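Local coordinates for Lin2634 protein (Listeria innocua, PDB 3MZO), which binds calcium ions and is probably an HD-domain phosphohydrolase related to the 5'-deoxynucleotidase YfbR, at residues B[17-22]-B[140-145]; B[23-28]-B[157-162]. All coordinates share one frame; numbering follows the deposited sequence. Where two conformers were deposited one is given.

Contact 1 (B[17-22]-B[140-145]); sequences IYRCPG and VDLLYE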
ATOM      1  N   ILE B  17      -4.993  -8.814   8.640  1.00 27.47           N
ATOM      2  CA  ILE B  17      -4.469  -8.749   9.996  1.00 26.06           C
ATOM      3  C   ILE B  17      -3.029  -9.231   9.880  1.00 27.37           C
ATOM      4  O   ILE B  17      -2.746 -10.319   9.383  1.00 23.14           O
ATOM      5  CB  ILE B  17      -5.263  -9.624  10.954  1.00 27.32           C
ATOM      6  CG1 ILE B  17      -6.719  -9.162  10.925  1.00 28.33           C
ATOM      7  CG2 ILE B  17      -4.712  -9.508  12.429  1.00 23.67           C
ATOM      8  CD1 ILE B  17      -7.609 -10.052  11.638  1.00 35.99           C
ATOM      9  N   TYR B  18      -2.127  -8.380  10.319  1.00 25.64           N
ATOM     10  CA  TYR B  18      -0.706  -8.609  10.201  1.00 27.51           C
ATOM     11  C   TYR B  18      -0.066  -8.895  11.530  1.00 28.73           C
ATOM     12  O   TYR B  18      -0.580  -8.518  12.574  1.00 30.06           O
ATOM     13  CB  TYR B  18      -0.082  -7.415   9.544  1.00 29.63           C
ATOM     14  CG  TYR B  18      -0.538  -7.311   8.135  1.00 31.87           C
ATOM     15  CD1 TYR B  18       0.128  -8.001   7.136  1.00 31.83           C
ATOM     16  CD2 TYR B  18      -1.681  -6.585   7.792  1.00 39.02           C
ATOM     17  CE1 TYR B  18      -0.301  -7.953   5.811  1.00 30.08           C
ATOM     18  CE2 TYR B  18      -2.120  -6.519   6.451  1.00 36.97           C
ATOM     19  CZ  TYR B  18      -1.406  -7.217   5.474  1.00 37.56           C
ATOM     20  OH  TYR B  18      -1.763  -7.190   4.148  1.00 42.62           O
ATOM     21  N   ARG B  19       1.054  -9.604  11.482  1.00 28.33           N
ATOM     22  CA  ARG B  19       1.726 -10.019  12.682  1.00 31.85           C
ATOM     23  C   ARG B  19       2.620  -8.908  13.168  1.00 31.95           C
ATOM     24  O   ARG B  19       3.280  -8.270  12.361  1.00 32.42           O
ATOM     25  CB  ARG B  19       2.522 -11.281  12.388  1.00 32.95           C
ATOM     26  CG  ARG B  19       1.570 -12.449  12.147  1.00 31.17           C
ATOM     27  CD  ARG B  19       2.229 -13.641  11.634  1.00 29.27           C
ATOM     28  NE  ARG B  19       3.443 -14.043  12.340  1.00 24.41           N
ATOM     29  CZ  ARG B  19       3.483 -14.751  13.473  1.00 33.63           C
ATOM     30  NH1 ARG B  19       2.382 -15.115  14.127  1.00 35.53           N
ATOM     31  NH2 ARG B  19       4.655 -15.081  13.978  1.00 32.97           N
ATOM     32  N   CYS B  20       2.646  -8.746  14.488  1.00 33.57           N
ATOM     33  CA  CYS B  20       3.365  -7.707  15.229  1.00 37.52           C
ATOM     34  C   CYS B  20       3.426  -6.358  14.509  1.00 34.85           C
ATOM     35  O   CYS B  20       4.462  -5.892  14.103  1.00 36.17           O
ATOM     36  CB  CYS B  20       4.726  -8.179  15.780  1.00 42.25           C
ATOM     37  SG  CYS B  20       5.480  -9.709  15.124  1.00 58.05           S
ATOM     38  N   PRO B  21       2.279  -5.736  14.337  1.00 34.32           N
ATOM     39  CA  PRO B  21       2.324  -4.428  13.704  1.00 35.39           C
ATOM     40  C   PRO B  21       2.967  -3.383  14.650  1.00 33.74           C
ATOM     41  O   PRO B  21       2.938  -3.553  15.850  1.00 32.98           O
ATOM     42  CB  PRO B  21       0.850  -4.125  13.446  1.00 36.50           C
ATOM     43  CG  PRO B  21       0.106  -4.897  14.506  1.00 37.61           C
ATOM     44  CD  PRO B  21       0.925  -6.137  14.761  1.00 34.55           C
ATOM     45  N   GLY B  22       3.545  -2.332  14.080  1.00 36.55           N
ATOM     46  CA  GLY B  22       4.202  -1.249  14.852  1.00 35.45           C
ATOM     47  C   GLY B  22       5.591  -1.061  14.278  1.00 36.55           C
ATOM     48  O   GLY B  22       5.824  -0.246  13.351  1.00 35.29           O
ATOM     49  N   VAL B 140       9.221 -22.023  14.853  1.00 28.35           N
ATOM     50  CA  VAL B 140      10.054 -22.070  13.647  1.00 26.06           C
ATOM     51  C   VAL B 140       9.656 -20.936  12.704  1.00 24.99           C
ATOM     52  O   VAL B 140      10.546 -20.319  12.106  1.00 25.70           O
ATOM     53  CB  VAL B 140      10.035 -23.429  12.929  1.00 24.84           C
ATOM     54  CG1 VAL B 140      10.615 -23.298  11.532  1.00 20.67           C
ATOM     55  CG2 VAL B 140      10.796 -24.473  13.761  1.00 23.11           C
ATOM     56  N   ASP B 141       8.365 -20.653  12.548  1.00 26.13           N
ATOM     57  CA  ASP B 141       7.969 -19.585  11.612  1.00 25.86           C
ATOM     58  C   ASP B 141       8.429 -18.226  12.162  1.00 24.21           C
ATOM     59  O   ASP B 141       8.911 -17.385  11.419  1.00 27.26           O
ATOM     60  CB  ASP B 141       6.473 -19.551  11.309  1.00 24.85           C
ATOM     61  CG  ASP B 141       6.120 -18.515  10.225  1.00 27.39           C
ATOM     62  OD1 ASP B 141       6.750 -18.518   9.156  1.00 30.36           O
ATOM     63  OD2 ASP B 141       5.242 -17.656  10.451  1.00 32.91           O
ATOM     64  N   LEU B 142       8.284 -18.043  13.465  1.00 26.18           N
ATOM     65  CA  LEU B 142       8.732 -16.829  14.137  1.00 26.86           C
ATOM     66  C   LEU B 142      10.246 -16.662  13.969  1.00 27.10           C
ATOM     67  O   LEU B 142      10.759 -15.564  13.764  1.00 28.59           O
ATOM     68  CB  LEU B 142       8.349 -16.929  15.598  1.00 29.29           C
ATOM     69  CG  LEU B 142       8.274 -15.687  16.465  1.00 39.41           C
ATOM     70  CD1 LEU B 142       7.266 -14.656  15.945  1.00 30.97           C
ATOM     71  CD2 LEU B 142       7.939 -16.132  17.885  1.00 34.11           C
ATOM     72  N   LEU B 143      10.967 -17.769  14.057  1.00 26.53           N
ATOM     73  CA  LEU B 143      12.404 -17.771  13.859  1.00 27.33           C
ATOM     74  C   LEU B 143      12.770 -17.365  12.421  1.00 26.84           C
ATOM     75  O   LEU B 143      13.689 -16.574  12.208  1.00 26.82           O
ATOM     76  CB  LEU B 143      12.979 -19.163  14.192  1.00 26.34           C
ATOM     77  CG  LEU B 143      14.497 -19.307  14.285  1.00 32.07           C
ATOM     78  CD1 LEU B 143      14.994 -18.991  15.703  1.00 29.14           C
ATOM     79  CD2 LEU B 143      14.926 -20.718  13.883  1.00 31.66           C
ATOM     80  N   TYR B 144      12.065 -17.912  11.434  1.00 26.10           N
ATOM     81  CA  TYR B 144      12.273 -17.491  10.022  1.00 27.23           C
ATOM     82  C   TYR B 144      11.932 -16.008   9.764  1.00 26.46           C
ATOM     83  O   TYR B 144      12.639 -15.307   9.022  1.00 27.53           O
ATOM     84  CB  TYR B 144      11.521 -18.438   9.040  1.00 27.91           C
ATOM     85  CG  TYR B 144      12.387 -19.622   8.663  1.00 26.37           C
ATOM     86  CD1 TYR B 144      12.526 -20.709   9.521  1.00 31.04           C
ATOM     87  CD2 TYR B 144      13.118 -19.623   7.466  1.00 26.85           C
ATOM     88  CE1 TYR B 144      13.362 -21.779   9.197  1.00 28.07           C
ATOM     89  CE2 TYR B 144      13.943 -20.684   7.128  1.00 29.24           C
ATOM     90  CZ  TYR B 144      14.048 -21.762   8.008  1.00 31.37           C
ATOM     91  OH  TYR B 144      14.837 -22.822   7.699  1.00 33.98           O
ATOM     92  N   GLU B 145      10.832 -15.540  10.331  1.00 26.18           N
ATOM     93  CA  GLU B 145      10.426 -14.134  10.130  1.00 26.76           C
ATOM     94  C   GLU B 145      11.464 -13.208  10.755  1.00 26.51           C
ATOM     95  O   GLU B 145      11.841 -12.234  10.173  1.00 28.84           O
ATOM     96  CB  GLU B 145       9.119 -13.809  10.829  1.00 27.98           C
ATOM     97  CG  GLU B 145       7.835 -14.309  10.252  1.00 33.51           C
ATOM     98  CD  GLU B 145       6.643 -13.950  11.173  1.00 36.74           C
ATOM     99  OE1 GLU B 145       6.760 -14.173  12.403  1.00 36.57           O
ATOM    100  OE2 GLU B 145       5.588 -13.477  10.677  1.00 33.27           O
TER
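Arg19 and Glu145 form a side-on, two-nitrogen salt bridge between the loop 17-22 and helix 129-151. Arg19 NE donates to Glu145 OE2 at 2.8 Å, and Arg19 NH2 donates to Glu145 OE1 at 2.8 Å with a nearly straight N-H...O angle of 167°. Both oxygens lie close to the guanidinium plane and are met on their syn side, although the carboxylate is turned 31° from that plane. The arginine chain runs out from the loop and bends at chi3 (48°), which turns NE and NH2 together onto the acid. Two bonds to two different oxygens fix the rotation of the guanidinium about its last bonds.

Asp141, one turn earlier on the helix, sets OD2 over one face of the same guanidinium, 4.4 Å from Arg19 NH2. This oxygen lies well out of the guanidinium plane, where no N-H points at it, leaving attraction of charge alone; it is hydrogen-bonded to ND1 of the calcium ligand His34. The Leu142 methyl CD1 comes obliquely to 3.3 Å from Arg19 NH2, a close van der Waals contact with the charged group, and Leu142 rests in turn on Ile162 of helix 158-172. The Arg19 side chain also comes within about 4 Å of a bound calcium ion and of Asp69, another metal ligand. The paired acid probably offsets the positive charge of an arginine held beside the HD-type metal site.

Contact 2 (B[23-28]-B[157-162]); sequences KFKYQE and NIFVEI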
ATOM      1  N   LYS B  23       6.511  -1.879  14.758  1.00 37.14           N
ATOM      2  CA  LYS B  23       7.915  -1.796  14.320  1.00 38.09           C
ATOM      3  C   LYS B  23       8.055  -2.029  12.817  1.00 29.35           C
ATOM      4  O   LYS B  23       7.411  -2.907  12.266  1.00 31.66           O
ATOM      5  CB  LYS B  23       8.773  -2.846  15.071  1.00 42.04           C
ATOM      6  CG  LYS B  23       8.835  -2.648  16.601  1.00 49.12           C
ATOM      7  CD  LYS B  23       9.530  -1.360  16.969  1.00 57.95           C
ATOM      8  CE  LYS B  23       9.510  -1.121  18.467  1.00 65.59           C
ATOM      9  NZ  LYS B  23      10.268  -2.178  19.173  1.00 66.28           N
ATOM     10  N   PHE B  24       8.885  -1.226  12.169  1.00 29.31           N
ATOM     11  CA  PHE B  24       9.178  -1.398  10.747  1.00 30.05           C
ATOM     12  C   PHE B  24       9.669  -2.807  10.459  1.00 27.56           C
ATOM     13  O   PHE B  24      10.543  -3.308  11.174  1.00 28.39           O
ATOM     14  CB  PHE B  24      10.260  -0.414  10.265  1.00 30.04           C
ATOM     15  CG  PHE B  24      10.676  -0.676   8.866  1.00 34.44           C
ATOM     16  CD1 PHE B  24       9.905  -0.218   7.821  1.00 30.57           C
ATOM     17  CD2 PHE B  24      11.812  -1.460   8.586  1.00 32.87           C
ATOM     18  CE1 PHE B  24      10.239  -0.521   6.517  1.00 33.05           C
ATOM     19  CE2 PHE B  24      12.164  -1.744   7.272  1.00 29.27           C
ATOM     20  CZ  PHE B  24      11.375  -1.281   6.237  1.00 31.44           C
ATOM     21  N   LYS B  25       9.083  -3.443   9.451  1.00 27.61           N
ATOM     22  CA  LYS B  25       9.559  -4.715   8.937  1.00 28.57           C
ATOM     23  C   LYS B  25       9.753  -4.565   7.444  1.00 28.31           C
ATOM     24  O   LYS B  25       8.916  -3.947   6.775  1.00 25.47           O
ATOM     25  CB  LYS B  25       8.549  -5.851   9.169  1.00 30.31           C
ATOM     26  CG  LYS B  25       8.183  -6.093  10.617  1.00 36.96           C
ATOM     27  CD  LYS B  25       7.064  -7.109  10.696  1.00 43.46           C
ATOM     28  CE  LYS B  25       6.115  -6.850  11.841  1.00 51.00           C
ATOM     29  NZ  LYS B  25       6.315  -7.786  13.020  1.00 51.57           N
ATOM     30  N   TYR B  26      10.819  -5.156   6.903  1.00 27.81           N
ATOM     31  CA  TYR B  26      10.998  -5.103   5.436  1.00 28.58           C
ATOM     32  C   TYR B  26       9.898  -5.902   4.748  1.00 29.96           C
ATOM     33  O   TYR B  26       9.450  -5.521   3.693  1.00 31.20           O
ATOM     34  CB  TYR B  26      12.391  -5.579   5.008  1.00 30.20           C
ATOM     35  CG  TYR B  26      13.554  -4.675   5.429  1.00 28.85           C
ATOM     36  CD1 TYR B  26      13.898  -3.549   4.687  1.00 27.32           C
ATOM     37  CD2 TYR B  26      14.346  -4.994   6.535  1.00 27.98           C
ATOM     38  CE1 TYR B  26      14.952  -2.755   5.058  1.00 28.37           C
ATOM     39  CE2 TYR B  26      15.407  -4.207   6.903  1.00 30.27           C
ATOM     40  CZ  TYR B  26      15.717  -3.105   6.158  1.00 30.71           C
ATOM     41  OH  TYR B  26      16.777  -2.328   6.555  1.00 29.31           O
ATOM     42  N   GLN B  27       9.468  -7.015   5.351  1.00 30.65           N
ATOM     43  CA  GLN B  27       8.375  -7.839   4.829  0.60 31.49           C
ATOM     44  C   GLN B  27       7.319  -8.095   5.901  1.00 30.22           C
ATOM     45  O   GLN B  27       7.653  -8.575   6.989  1.00 33.63           O
ATOM     46  CB  GLN B  27       8.906  -9.193   4.422  0.60 31.93           C
ATOM     47  CG  GLN B  27       9.940  -9.162   3.350  0.60 36.41           C
ATOM     48  CD  GLN B  27      10.233 -10.539   2.840  0.60 37.97           C
ATOM     49  OE1 GLN B  27      11.387 -10.941   2.769  0.60 43.51           O
ATOM     50  NE2 GLN B  27       9.178 -11.292   2.518  0.60 34.19           N
ATOM     51  N   GLU B  28       6.068  -7.795   5.590  1.00 28.58           N
ATOM     52  CA  GLU B  28       4.920  -8.060   6.459  1.00 31.42           C
ATOM     53  C   GLU B  28       4.349  -9.429   6.070  1.00 29.30           C
ATOM     54  O   GLU B  28       4.527  -9.878   4.948  1.00 31.04           O
ATOM     55  CB  GLU B  28       3.833  -7.008   6.273  1.00 31.86           C
ATOM     56  CG  GLU B  28       4.213  -5.614   6.825  1.00 46.66           C
ATOM     57  CD  GLU B  28       3.765  -5.362   8.269  1.00 61.18           C
ATOM     58  OE1 GLU B  28       2.553  -5.070   8.459  1.00 68.18           O
ATOM     59  OE2 GLU B  28       4.616  -5.413   9.199  1.00 54.92           O
ATOM     60  N   ASN B 157      16.330  -3.876  17.546  1.00 43.89           N
ATOM     61  CA  ASN B 157      16.820  -5.024  18.328  1.00 45.54           C
ATOM     62  C   ASN B 157      15.734  -6.059  18.643  1.00 42.88           C
ATOM     63  O   ASN B 157      16.058  -7.212  18.950  1.00 44.78           O
ATOM     64  CB  ASN B 157      17.517  -4.588  19.638  1.00 45.79           C
ATOM     65  CG  ASN B 157      18.429  -5.704  20.215  1.00 55.78           C
ATOM     66  OD1 ASN B 157      19.357  -6.179  19.541  1.00 54.03           O
ATOM     67  ND2 ASN B 157      18.151  -6.128  21.461  1.00 58.12           N
ATOM     68  N   ILE B 158      14.462  -5.664  18.575  1.00 39.39           N
ATOM     69  CA  ILE B 158      13.377  -6.577  18.876  1.00 38.85           C
ATOM     70  C   ILE B 158      13.530  -7.896  18.089  1.00 37.11           C
ATOM     71  O   ILE B 158      13.275  -8.960  18.617  1.00 37.24           O
ATOM     72  CB  ILE B 158      11.974  -5.938  18.618  1.00 38.70           C
ATOM     73  CG1 ILE B 158      10.883  -6.719  19.341  1.00 44.49           C
ATOM     74  CG2 ILE B 158      11.606  -5.899  17.139  1.00 38.68           C
ATOM     75  CD1 ILE B 158      11.009  -6.674  20.845  1.00 49.58           C
ATOM     76  N   PHE B 159      13.997  -7.834  16.848  1.00 35.90           N
ATOM     77  CA  PHE B 159      14.091  -9.050  16.024  1.00 34.80           C
ATOM     78  C   PHE B 159      15.128 -10.056  16.543  1.00 36.07           C
ATOM     79  O   PHE B 159      14.862 -11.267  16.546  1.00 33.66           O
ATOM     80  CB  PHE B 159      14.289  -8.669  14.570  1.00 32.40           C
ATOM     81  CG  PHE B 159      13.124  -7.906  14.029  1.00 32.20           C
ATOM     82  CD1 PHE B 159      11.900  -8.539  13.826  1.00 35.43           C
ATOM     83  CD2 PHE B 159      13.207  -6.554  13.811  1.00 32.66           C
ATOM     84  CE1 PHE B 159      10.799  -7.831  13.367  1.00 32.02           C
ATOM     85  CE2 PHE B 159      12.098  -5.837  13.359  1.00 32.21           C
ATOM     86  CZ  PHE B 159      10.901  -6.492  13.136  1.00 34.29           C
ATOM     87  N   VAL B 160      16.262  -9.561  17.042  1.00 36.17           N
ATOM     88  CA  VAL B 160      17.255 -10.432  17.678  1.00 36.41           C
ATOM     89  C   VAL B 160      16.666 -11.077  18.922  1.00 36.68           C
ATOM     90  O   VAL B 160      16.912 -12.267  19.210  1.00 37.77           O
ATOM     91  CB  VAL B 160      18.519  -9.635  18.075  1.00 40.04           C
ATOM     92  CG1 VAL B 160      19.332 -10.393  19.160  1.00 40.04           C
ATOM     93  CG2 VAL B 160      19.360  -9.354  16.827  1.00 38.29           C
ATOM     94  N   GLU B 161      15.868 -10.308  19.653  1.00 35.63           N
ATOM     95  CA  GLU B 161      15.220 -10.814  20.858  1.00 37.71           C
ATOM     96  C   GLU B 161      14.184 -11.884  20.546  1.00 34.58           C
ATOM     97  O   GLU B 161      14.079 -12.881  21.270  1.00 34.57           O
ATOM     98  CB  GLU B 161      14.565  -9.673  21.651  1.00 40.68           C
ATOM     99  CG  GLU B 161      15.564  -8.685  22.267  1.00 49.86           C
ATOM    100  CD  GLU B 161      14.910  -7.335  22.646  1.00 63.18           C
ATOM    101  OE1 GLU B 161      13.662  -7.274  22.816  1.00 69.16           O
ATOM    102  OE2 GLU B 161      15.653  -6.326  22.758  1.00 71.50           O
ATOM    103  N   ILE B 162      13.418 -11.685  19.484  1.00 31.05           N
ATOM    104  CA  ILE B 162      12.424 -12.676  19.045  1.00 30.52           C
ATOM    105  C   ILE B 162      13.124 -13.994  18.616  1.00 30.92           C
ATOM    106  O   ILE B 162      12.702 -15.079  18.972  1.00 30.74           O
ATOM    107  CB  ILE B 162      11.570 -12.112  17.862  1.00 32.89           C
ATOM    108  CG1 ILE B 162      10.678 -10.946  18.347  1.00 37.80           C
ATOM    109  CG2 ILE B 162      10.702 -13.214  17.221  1.00 27.58           C
ATOM    110  CD1 ILE B 162      10.153 -10.011  17.244  1.00 36.25           C
TER
HETATM  111  O   HOH W   1      13.462  -3.038  19.118  1.00 37.57           O
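Lys25 lays the aliphatic start of its side chain against the Phe159 ring, with Lys25 CG 3.7 Å from Phe159 CZ, and the two side chains cross at about a right angle. Only the methylene part is used here: bends at chi3 and chi4 carry the ammonium group on to the Arg19 and Cys20 carbonyls, to which NZ makes weak hydrogen bonds. The same end of the ring meets the backbone of the loop. Phe24 O sits at the ring edge, near its plane, 3.7 Å from Phe159 CE2, where the slightly positive ring hydrogens suit a carbonyl oxygen; that oxygen also accepts a hydrogen bond from Asn154 ND2.

Phe159 is itself backed by its neighbour on helix 158-172, for Ile158 CG2 stands 3.7 Å above the ring plane, over its centre. With CG anti to the carbonyl carbon (chi1 -63°), the ring leans from the helix toward the loop.

Farther out, Lys23 reaches across to Ile158 and brings NZ to 4.2 Å from Ile158 CB. One water links the two segments there, accepting from Ile158 N at 2.9 Å and, weakly, from Lys23 NZ at 3.3 Å. It thereby gives the backbone N-H of Ile158 an acceptor. Nearby, Asn157 ND2 donates to Glu161 OE2 at 2.8 Å, through a bent bond.

On the loop, Phe24 turns its edge onto the face of Tyr26, CE2 over the ring centre, and both meet Lys152 and Tyr26 of a neighbouring subunit. The loop is thus joined to its own helix by one aromatic ring that meets lysine methylenes and a backbone carbonyl, with a water bridge, weak on its lysine side, beside it, while its aromatic side chains serve the subunit interface.

Contacts 1 and 2 join consecutive parts of one loop, between helices 4-13 and 31-51, to the successive helices 129-151 and 158-172, with centres 8 Å apart. Contact 1 is buried beside the calcium site, about 9 Å from the centre of the chain, and depends on charge. Contact 2 lies about 16 Å from that centre, is partly buried, and relies on apolar and aromatic packing with a water at its margin. The two touch each other both along the loop and between the helices. Both also touch the second subunit, so the loop contributes to the assembly as well.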